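Local coordinates for De novo designed protein CA01 (PDB 5E6G), which has no known biological function, being a computationally designed, all-helical single-chain protein made to test evolution-inspired ways of building structurally distinct folds, at residues Arg104-Glu109 with Val129-Gln134. Numbering follows the deposited sequence.
Sequences RAKGEE and VFYPAQ
Lys106 and Tyr131 each hold CG trans to the backbone N (chi1 -178° and 179°), which directs the two side chains toward each other, between helix 97-115 and the turn that follows helix 121-130. A bend at chi2 then swings the rest of the lysine chain across the phenol ring, and the two side chains cross at about a right angle. CG of Lys106 comes within 3.8 Å of Tyr131 CD2, while CE reaches the other flank of the ring, 4.0 Å from Tyr131 CD1. Between them, CD makes a CH-pi contact over the face, 4.1 Å from the centroid of the Tyr131 ring. The ammonium NZ continues over this face, 4.5 Å from the same centroid and 25° off the normal, a cation-pi interaction. With an alanine here in place of Lys106, everything beyond CB is gone, and the Tyr131 ring, without its aliphatic cover and cation on this side, is likely to turn more freely. Tyr131 also opens a type I turn ending at Gln134, in which the next residue, Pro132, packs on Tyr99, Leu102 and Phe103 of helix 97-115. The turn thus meets helix 97-115 twice, through the buried proline on the inside and through the lysine-tyrosine pair at the surface. Here the methylenes supply dispersion and the ammonium an electrostatic attraction to the pi cloud, a pairing that probably lets the amine remain hydrated.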
# COMPACT_ATOMS: atom_id res chain seq x y z
N ARG A 104 4.91 7.69 0.73
CA ARG A 104 4.91 8.71 -0.31
C ARG A 104 6.19 8.68 -1.14
O ARG A 104 6.14 8.67 -2.37
CB ARG A 104 4.74 10.10 0.30
CG ARG A 104 4.47 11.20 -0.72
CD ARG A 104 4.78 12.58 -0.16
NE ARG A 104 3.97 12.90 1.02
CZ ARG A 104 2.73 13.36 0.97
NH1 ARG A 104 2.12 13.57 -0.19
NH2 ARG A 104 2.08 13.62 2.10
N ALA A 105 7.33 8.68 -0.46
CA ALA A 105 8.63 8.72 -1.13
C ALA A 105 8.84 7.47 -1.98
O ALA A 105 9.30 7.55 -3.12
CB ALA A 105 9.75 8.86 -0.11
N LYS A 106 8.50 6.31 -1.43
CA LYS A 106 8.62 5.05 -2.15
C LYS A 106 7.64 5.00 -3.32
O LYS A 106 7.97 4.53 -4.41
CB LYS A 106 8.39 3.87 -1.22
CG LYS A 106 8.54 2.50 -1.88
CD LYS A 106 9.94 2.31 -2.45
CE LYS A 106 10.13 0.89 -2.98
NZ LYS A 106 11.54 0.63 -3.37
N GLY A 107 6.42 5.49 -3.08
CA GLY A 107 5.41 5.52 -4.12
C GLY A 107 5.87 6.29 -5.34
O GLY A 107 5.75 5.82 -6.46
N GLU A 108 6.40 7.49 -5.10
CA GLU A 108 6.91 8.33 -6.18
C GLU A 108 8.01 7.61 -6.95
O GLU A 108 8.09 7.72 -8.18
CB GLU A 108 7.45 9.65 -5.62
CG GLU A 108 6.38 10.57 -5.08
CD GLU A 108 6.94 11.76 -4.33
OE1 GLU A 108 8.17 11.96 -4.36
OE2 GLU A 108 6.15 12.49 -3.69
N GLU A 109 8.84 6.87 -6.23
CA GLU A 109 9.91 6.10 -6.83
C GLU A 109 9.34 4.94 -7.65
O GLU A 109 9.83 4.64 -8.73
CB GLU A 109 10.86 5.58 -5.75
CG GLU A 109 12.22 5.14 -6.26
CD GLU A 109 13.24 4.95 -5.14
OE1 GLU A 109 13.09 5.58 -4.07
OE2 GLU A 109 14.19 4.17 -5.33
N VAL A 129 3.14 -1.12 -0.46
CA VAL A 129 2.53 -1.39 0.83
C VAL A 129 3.55 -1.87 1.87
O VAL A 129 3.50 -1.46 3.03
CB VAL A 129 1.40 -2.44 0.69
CG1 VAL A 129 0.84 -2.84 2.06
CG2 VAL A 129 0.29 -1.90 -0.19
N PHE A 130 4.47 -2.73 1.45
CA PHE A 130 5.33 -3.44 2.40
C PHE A 130 6.64 -2.71 2.72
O PHE A 130 7.18 -2.88 3.81
CB PHE A 130 5.65 -4.84 1.87
CG PHE A 130 4.51 -5.81 2.04
CD1 PHE A 130 4.32 -6.45 3.25
CD2 PHE A 130 3.65 -6.08 1.00
CE1 PHE A 130 3.28 -7.34 3.42
CE2 PHE A 130 2.61 -6.98 1.16
CZ PHE A 130 2.42 -7.61 2.37
N TYR A 131 7.16 -1.92 1.79
CA TYR A 131 8.41 -1.21 2.02
C TYR A 131 8.30 -0.24 3.20
O TYR A 131 9.20 -0.18 4.04
CB TYR A 131 8.88 -0.46 0.76
CG TYR A 131 10.17 0.30 0.95
CD1 TYR A 131 11.39 -0.29 0.67
CD2 TYR A 131 10.16 1.61 1.42
CE1 TYR A 131 12.57 0.40 0.85
CE2 TYR A 131 11.34 2.31 1.61
CZ TYR A 131 12.54 1.70 1.32
OH TYR A 131 13.72 2.39 1.49
N PRO A 132 7.20 0.53 3.27
CA PRO A 132 7.05 1.43 4.43
C PRO A 132 6.63 0.68 5.69
O PRO A 132 6.69 1.24 6.78
CB PRO A 132 5.94 2.40 3.98
CG PRO A 132 5.74 2.15 2.51
CD PRO A 132 6.11 0.72 2.30
N ALA A 133 6.22 -0.58 5.55
CA ALA A 133 5.78 -1.39 6.68
C ALA A 133 6.96 -1.94 7.47
O ALA A 133 6.79 -2.53 8.54
CB ALA A 133 4.90 -2.53 6.21
N GLN A 134 8.17 -1.73 6.95
CA GLN A 134 9.37 -2.24 7.59
C GLN A 134 9.66 -1.49 8.89
O GLN A 134 9.14 -0.40 9.11
CB GLN A 134 10.55 -2.14 6.63
CG GLN A 134 10.36 -2.95 5.36
CD GLN A 134 11.49 -2.80 4.38
OE1 GLN A 134 11.90 -1.68 4.05
NE2 GLN A 134 12.00 -3.92 3.89